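Local coordinates for protein beta-lactamase (Burkholderia cenocepacia, PDB 5E2G) that probably hydrolyses beta-lactam antibiotics to substituted beta-amino acids, as a member of the class C beta-lactamase family of serine hydrolases, at residues P92-G96 against K97-V101; A127-I130 against R131-A135; P244-Q247 against R248-R252. One frame throughout, in Å; residues are numbered along the deposited sequence.

Contact 1: P92-G96 against K97-V101; sequences PELQG and KPFGV
The phenyl ring of F99 takes a methyl group of L94 at its edge, near the ring plane, with L94 CD1 lying 3.6 Å from F99 CD2. The two side chains run side by side and point the same way; CG of F99 stands anti to the backbone N (chi1 -164°), which brings the ring alongside the leucine. W136 makes an edge-to-face contact with the same ring, while L133 of helix 126-135 packs against both F99 and L94. Large apolar side chains suit these buried places.

The backbone next to this pair closes a type II beta turn from L94 to K97. The K97 N to L94 O hydrogen bond is short at 2.7 Å and moderately bent, 153° at the hydrogen, and the amide sits above the carbonyl plane. G96 takes the third position with a positive phi of 96°, where a CB would jam against the preceding carbonyl oxygen; hence the glycine. The same L94 oxygen also receives a CA-H...O contact from G100, whose CA is 3.4 Å away. G100 must likewise lack a side chain, because a CB there would run into L94 O.

K97 bends at chi2, chi3 and chi4, and its methylene CE lies 3.3 Å from G96 O, so the aliphatic part of the lysine borders the turn. G100 N in turn bonds to K97 O at 2.7 Å, tying the next bend to the turn. Outside, Q95 NE2 is hydrogen-bonded to G88 O.

The chemistry thus divides in two: an apolar leucine-phenylalanine pair faces helix 126-135, and a carbonyl held by one N-H bond and touched by a weaker C-H contact joins the turn to the residues after it. G96 permits the turn, and G100 the close approach to L94 O.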
loop_
_atom_site.group_PDB
_atom_site.type_symbol
_atom_site.label_atom_id
_atom_site.label_comp_id
_atom_site.label_asym_id
_atom_site.label_seq_id
_atom_site.Cartn_x
_atom_site.Cartn_y
_atom_site.Cartn_z
ATOM N N PRO A 92 4.763 19.706 18.873
ATOM C CA PRO A 92 5.729 20.264 19.829
ATOM C C PRO A 92 5.606 19.710 21.238
ATOM O O PRO A 92 6.598 19.709 21.975
ATOM C CB PRO A 92 5.415 21.765 19.793
ATOM C CG PRO A 92 4.750 21.983 18.485
ATOM C CD PRO A 92 3.960 20.748 18.219
ATOM N N GLU A 93 4.416 19.258 21.639
ATOM C CA GLU A 93 4.244 18.713 22.983
ATOM C C GLU A 93 5.144 17.506 23.214
ATOM O O GLU A 93 5.686 17.326 24.313
ATOM C CB GLU A 93 2.782 18.328 23.212
ATOM C CG GLU A 93 1.778 19.453 23.020
ATOM C CD GLU A 93 0.559 19.290 23.919
ATOM O OE1 GLU A 93 0.738 18.847 25.075
ATOM O OE2 GLU A 93 -0.572 19.592 23.474
ATOM N N LEU A 94 5.312 16.665 22.189
ATOM C CA LEU A 94 6.078 15.430 22.296
ATOM C C LEU A 94 7.569 15.663 22.420
ATOM O O LEU A 94 8.306 14.696 22.638
ATOM C CB LEU A 94 5.815 14.540 21.087
ATOM C CG LEU A 94 4.360 14.154 20.851
ATOM C CD1 LEU A 94 4.240 13.174 19.681
ATOM C CD2 LEU A 94 3.767 13.575 22.125
ATOM N N GLN A 95 8.036 16.896 22.265
ATOM C CA GLN A 95 9.442 17.181 22.502
ATOM C C GLN A 95 9.792 16.819 23.937
ATOM O O GLN A 95 9.144 17.281 24.881
ATOM C CB GLN A 95 9.738 18.652 22.229
ATOM C CG GLN A 95 9.438 19.073 20.808
ATOM C CD GLN A 95 9.510 20.570 20.622
ATOM O OE1 GLN A 95 9.874 21.301 21.540
ATOM N NE2 GLN A 95 9.158 21.036 19.430
ATOM N N GLY A 96 10.806 15.971 24.093
ATOM C CA GLY A 96 11.133 15.369 25.367
ATOM C C GLY A 96 10.555 13.986 25.570
ATOM O O GLY A 96 10.925 13.311 26.540
ATOM N N LYS A 97 9.689 13.557 24.714
ATOM C CA LYS A 97 9.089 12.249 24.834
ATOM C C LYS A 97 9.692 11.293 23.817
ATOM O O LYS A 97 10.101 11.715 22.727
ATOM C CB LYS A 97 7.578 12.331 24.625
ATOM C CG LYS A 97 6.788 12.376 25.911
ATOM C CD LYS A 97 7.218 13.510 26.817
ATOM C CE LYS A 97 7.991 13.000 28.034
ATOM N NZ LYS A 97 7.374 11.792 28.656
ATOM N N PRO A 98 9.767 10.005 24.186
ATOM C CA PRO A 98 10.368 9.005 23.281
ATOM C C PRO A 98 9.876 9.075 21.843
ATOM O O PRO A 98 10.661 8.825 20.921
ATOM C CB PRO A 98 9.984 7.681 23.954
ATOM C CG PRO A 98 9.989 8.018 25.412
ATOM C CD PRO A 98 9.484 9.435 25.519
ATOM N N PHE A 99 8.608 9.418 21.624
ATOM C CA PHE A 99 8.088 9.529 20.269
ATOM C C PHE A 99 8.508 10.820 19.583
ATOM O O PHE A 99 8.523 10.871 18.347
ATOM C CB PHE A 99 6.558 9.427 20.275
ATOM C CG PHE A 99 5.971 9.161 18.918
ATOM C CD1 PHE A 99 5.929 7.869 18.410
ATOM C CD2 PHE A 99 5.483 10.203 18.139
ATOM C CE1 PHE A 99 5.402 7.612 17.150
ATOM C CE2 PHE A 99 4.957 9.959 16.873
ATOM C CZ PHE A 99 4.914 8.658 16.381
ATOM N N GLY A 100 8.852 11.860 20.347
ATOM C CA GLY A 100 9.243 13.126 19.749
ATOM C C GLY A 100 10.486 13.047 18.887
ATOM O O GLY A 100 10.708 13.931 18.052
ATOM N N VAL A 101 11.306 12.009 19.072
ATOM C CA VAL A 101 12.532 11.840 18.298
ATOM C C VAL A 101 12.377 10.874 17.130
ATOM O O VAL A 101 13.280 10.814 16.281
ATOM C CB VAL A 101 13.703 11.360 19.183
ATOM C CG1 VAL A 101 13.892 12.289 20.373
ATOM C CG2 VAL A 101 13.473 9.931 19.625
#

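Contact 2: A127-I130 against R131-A135; sequences AGLI and RYLDA
R131 folds back along its own helix and lays its guanidinium over G128, one turn earlier. A bend at chi3 (-116°) turns the chain toward the start of the helix. One face of the guanidinium then looks onto G128 CA and A127 O, both offset toward its rim, with R131 NH1 3.3 Å from G128 CA. The aliphatic part packs as well: R131 CG is 3.1 Å from A127 O. Glycine suits position 128, since a CB there would be tight against R131 NH1.

L129 and L133, one turn apart, make the apolar face. They hold opposite choices of first torsion: CG of L129 is anti to the backbone N (chi1 169°), whereas CG of L133 is anti to its carbonyl carbon (chi1 -63°). Their branches consequently meet at an angle, L129 CD1 to L133 CD1 at 4.0 Å. The backbone bond beneath them, L133 N to L129 O, is 2.8 Å long and nearly straight.

The CG2 methyl of I130 lies 3.8 Å from OD2 of D134. Y132 instead sends its ring away from the earlier turn, with only CB close, 3.4 Å from L129 O. Regular helical bonds continue from R131 N to A127 O, from Y132 N to G128 O and from D134 N to I130 O, while D125 OD1 accepts from G128 N near the helix start.

Helix 126-135 turns its leucine side to the protein, while R131 and Y132 are exposed. L129 and L133 rest on M155 of helix 150-164, and L129 also reaches W158; I130 meets L91, and D134 meets K97 in the loop that precedes helix 104-108.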
loop_
_atom_site.group_PDB
_atom_site.type_symbol
_atom_site.label_atom_id
_atom_site.label_comp_id
_atom_site.label_asym_id
_atom_site.label_seq_id
_atom_site.Cartn_x
_atom_site.Cartn_y
_atom_site.Cartn_z
ATOM N N ALA A 127 -6.489 15.234 21.067
ATOM C CA ALA A 127 -5.876 15.416 22.380
ATOM C C ALA A 127 -5.546 14.074 23.025
ATOM O O ALA A 127 -4.521 13.940 23.705
ATOM C CB ALA A 127 -6.795 16.241 23.280
ATOM N N GLY A 128 -6.392 13.062 22.805
ATOM C CA GLY A 128 -6.106 11.738 23.335
ATOM C C GLY A 128 -5.008 11.022 22.571
ATOM O O GLY A 128 -4.225 10.265 23.153
ATOM N N LEU A 129 -4.950 11.235 21.254
ATOM C CA LEU A 129 -3.820 10.753 20.465
ATOM C C LEU A 129 -2.506 11.301 21.009
ATOM O O LEU A 129 -1.561 10.545 21.267
ATOM C CB LEU A 129 -4.000 11.148 18.998
ATOM C CG LEU A 129 -2.772 10.948 18.108
ATOM C CD1 LEU A 129 -2.408 9.484 18.060
ATOM C CD2 LEU A 129 -3.000 11.502 16.707
ATOM N N ILE A 130 -2.431 12.623 21.184
ATOM C CA ILE A 130 -1.256 13.225 21.802
ATOM C C ILE A 130 -1.018 12.619 23.174
ATOM O O ILE A 130 0.129 12.392 23.578
ATOM C CB ILE A 130 -1.420 14.750 21.879
ATOM C CG1 ILE A 130 -1.557 15.338 20.474
ATOM C CG2 ILE A 130 -0.249 15.366 22.616
ATOM C CD1 ILE A 130 -0.325 15.187 19.624
ATOM N N ARG A 131 -2.098 12.336 23.907
ATOM C CA ARG A 131 -1.951 11.634 25.177
ATOM C C ARG A 131 -1.321 10.266 24.972
ATOM O O ARG A 131 -0.438 9.861 25.739
ATOM C CB ARG A 131 -3.302 11.501 25.879
ATOM C CG ARG A 131 -3.790 12.784 26.537
ATOM C CD ARG A 131 -4.942 12.527 27.521
ATOM N NE ARG A 131 -6.201 13.155 27.108
ATOM C CZ ARG A 131 -7.234 12.494 26.592
ATOM N NH1 ARG A 131 -7.167 11.176 26.428
ATOM N NH2 ARG A 131 -8.335 13.148 26.245
ATOM N N TYR A 132 -1.748 9.539 23.934
ATOM C CA TYR A 132 -1.186 8.214 23.705
ATOM C C TYR A 132 0.281 8.294 23.303
ATOM O O TYR A 132 1.110 7.520 23.800
ATOM C CB TYR A 132 -1.973 7.456 22.643
ATOM C CG TYR A 132 -1.200 6.249 22.184
ATOM C CD1 TYR A 132 -0.845 5.243 23.086
ATOM C CD2 TYR A 132 -0.788 6.125 20.863
ATOM C CE1 TYR A 132 -0.111 4.141 22.681
ATOM C CE2 TYR A 132 -0.055 5.022 20.442
ATOM C CZ TYR A 132 0.281 4.034 21.353
ATOM O OH TYR A 132 1.009 2.939 20.931
ATOM N N LEU A 133 0.623 9.206 22.395
ATOM C CA LEU A 133 2.010 9.309 21.959
ATOM C C LEU A 133 2.929 9.731 23.098
ATOM O O LEU A 133 4.092 9.309 23.148
ATOM C CB LEU A 133 2.120 10.289 20.795
ATOM C CG LEU A 133 1.357 9.877 19.541
ATOM C CD1 LEU A 133 1.300 11.018 18.544
ATOM C CD2 LEU A 133 2.012 8.662 18.923
ATOM N N ASP A 134 2.427 10.549 24.025
ATOM C CA ASP A 134 3.252 10.999 25.139
ATOM C C ASP A 134 3.674 9.842 26.038
ATOM O O ASP A 134 4.836 9.762 26.453
ATOM C CB ASP A 134 2.500 12.050 25.945
ATOM C CG ASP A 134 3.101 13.432 25.792
ATOM O OD1 ASP A 134 4.093 13.744 26.500
ATOM O OD2 ASP A 134 2.572 14.206 24.962
ATOM N N ALA A 135 2.749 8.946 26.366
ATOM C CA ALA A 135 3.055 7.829 27.251
ATOM C C ALA A 135 3.739 6.672 26.536
ATOM O O ALA A 135 4.146 5.711 27.197
ATOM C CB ALA A 135 1.780 7.330 27.918
#

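Contact 3: P244-Q247 against R248-R252; sequences PRLQ and RAIER
L246 and I250 form the close-packed side of helix 244-252, their branches crossing at an angle one turn apart, with L246 CG 3.8 Å from I250 CD1. L246 has CG anti to the backbone N (chi1 179°), which swings its branch toward I250. Both suit a buried place: L246 and I250 pack on T70 of helix 64-77 and I180 of helix 168-180. A249 is small enough to pass beside L246, and its CB lies 3.3 Å from R245 O.

The solvent side is looser. R248, bent at chi3, turns its guanidinium back over P244 O and R245 CA, which lie on one face near its rim. R248 NH1 approaches P244 CB to 3.7 Å. Proline suits the first turn, where amide nitrogens have no carbonyl one turn earlier in the helix to bond to, while P244 O accepts from R248 N at 3.0 Å in a nearly straight bond (177°).

Q247 NE2 bonds to A235 O. Chemically, the helix presents apolar branches inward; the extended R245 forms salt bridges with E80 and D74 that probably offset its charge, whereas R248 and R252 have only long, weak ion pairs with E77.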
loop_
_atom_site.group_PDB
_atom_site.type_symbol
_atom_site.label_atom_id
_atom_site.label_comp_id
_atom_site.label_asym_id
_atom_site.label_seq_id
_atom_site.Cartn_x
_atom_site.Cartn_y
_atom_site.Cartn_z
ATOM N N PRO A 244 6.694 16.715 -13.117
ATOM C CA PRO A 244 8.054 16.332 -12.696
ATOM C C PRO A 244 8.238 16.173 -11.196
ATOM O O PRO A 244 8.936 15.238 -10.779
ATOM C CB PRO A 244 8.925 17.468 -13.252
ATOM C CG PRO A 244 7.981 18.583 -13.548
ATOM C CD PRO A 244 6.705 17.928 -13.949
ATOM N N ARG A 245 7.653 17.053 -10.370
ATOM C CA ARG A 245 7.835 16.931 -8.921
ATOM C C ARG A 245 7.218 15.640 -8.395
ATOM O O ARG A 245 7.842 14.914 -7.611
ATOM C CB ARG A 245 7.242 18.137 -8.190
ATOM C CG ARG A 245 7.264 18.008 -6.659
ATOM C CD ARG A 245 6.699 19.251 -5.962
ATOM N NE ARG A 245 6.373 19.018 -4.551
ATOM C CZ ARG A 245 5.736 19.889 -3.766
ATOM N NH1 ARG A 245 5.335 21.061 -4.251
ATOM N NH2 ARG A 245 5.495 19.590 -2.497
ATOM N N LEU A 246 5.991 15.332 -8.811
ATOM C CA LEU A 246 5.387 14.081 -8.373
ATOM C C LEU A 246 6.134 12.879 -8.931
ATOM O O LEU A 246 6.292 11.874 -8.232
ATOM C CB LEU A 246 3.914 14.022 -8.760
ATOM C CG LEU A 246 3.235 12.718 -8.338
ATOM C CD1 LEU A 246 3.398 12.442 -6.855
ATOM C CD2 LEU A 246 1.777 12.681 -8.717
ATOM N N GLN A 247 6.615 12.960 -10.174
ATOM C CA GLN A 247 7.321 11.818 -10.747
ATOM C C GLN A 247 8.576 11.497 -9.952
ATOM O O GLN A 247 8.823 10.334 -9.615
ATOM C CB GLN A 247 7.682 12.075 -12.202
ATOM C CG GLN A 247 8.284 10.847 -12.866
ATOM C CD GLN A 247 7.268 9.731 -13.061
ATOM O OE1 GLN A 247 6.547 9.705 -14.061
ATOM N NE2 GLN A 247 7.199 8.810 -12.105
ATOM N N ARG A 248 9.390 12.520 -9.657
ATOM C CA ARG A 248 10.534 12.327 -8.767
ATOM C C ARG A 248 10.088 11.793 -7.412
ATOM O O ARG A 248 10.691 10.852 -6.878
ATOM C CB ARG A 248 11.299 13.636 -8.587
ATOM C CG ARG A 248 11.862 14.203 -9.880
ATOM C CD ARG A 248 12.846 15.346 -9.635
ATOM N NE ARG A 248 12.221 16.526 -9.034
ATOM C CZ ARG A 248 11.770 17.575 -9.721
ATOM N NH1 ARG A 248 11.874 17.595 -11.044
ATOM N NH2 ARG A 248 11.215 18.602 -9.084
ATOM N N ALA A 249 9.022 12.376 -6.850
ATOM C CA ALA A 249 8.516 11.921 -5.560
ATOM C C ALA A 249 8.166 10.444 -5.601
ATOM O O ALA A 249 8.498 9.696 -4.675
ATOM C CB ALA A 249 7.295 12.741 -5.152
ATOM N N ILE A 250 7.514 10.003 -6.676
ATOM C CA ILE A 250 7.106 8.606 -6.782
ATOM C C ILE A 250 8.324 7.697 -6.849
ATOM O O ILE A 250 8.390 6.669 -6.164
ATOM C CB ILE A 250 6.189 8.405 -8.000
ATOM C CG1 ILE A 250 4.809 8.997 -7.729
ATOM C CG2 ILE A 250 6.069 6.930 -8.333
ATOM C CD1 ILE A 250 3.927 9.038 -8.954
ATOM N N GLU A 251 9.307 8.054 -7.677
ATOM C CA GLU A 251 10.475 7.188 -7.802
ATOM C C GLU A 251 11.224 7.087 -6.478
ATOM O O GLU A 251 11.707 6.011 -6.109
ATOM C CB GLU A 251 11.405 7.681 -8.912
ATOM C CG GLU A 251 12.439 6.629 -9.290
ATOM C CD GLU A 251 13.392 7.064 -10.395
ATOM O OE1 GLU A 251 13.383 8.258 -10.765
ATOM O OE2 GLU A 251 14.154 6.205 -10.892
ATOM N N ARG A 252 11.282 8.186 -5.723
ATOM C CA ARG A 252 12.029 8.213 -4.476
ATOM C C ARG A 252 11.413 7.335 -3.392
ATOM O O ARG A 252 12.118 6.963 -2.452
ATOM C CB ARG A 252 12.152 9.653 -3.997
ATOM C CG ARG A 252 13.486 9.978 -3.387
ATOM C CD ARG A 252 13.721 11.474 -3.371
ATOM N NE ARG A 252 14.633 11.849 -2.303
ATOM C CZ ARG A 252 15.944 11.981 -2.457
ATOM N NH1 ARG A 252 16.694 12.322 -1.418
ATOM N NH2 ARG A 252 16.508 11.771 -3.644
#

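Overall arrangement
Along the chain the contacts follow in series: contact 1 lies in the loop between helices 87-90 and 104-108, contact 2 on helix 126-135, and contact 3 on helix 244-252. Contacts 1 and 2 are neighbours, with centres 11 Å apart, and they touch directly, K97 CG lying 3.1 Å from D134 OD1. Together they form one outlying patch, each centre more than 25 Å from the middle of the chain. Contact 3 stands apart, its centre 30 Å from contact 1 and 33 Å from contact 2. Contacts 1 and 2 thus join a loop to helix 126-135 at the periphery, whereas contact 3 lies nearer the middle, among helices 64-77 and 168-180.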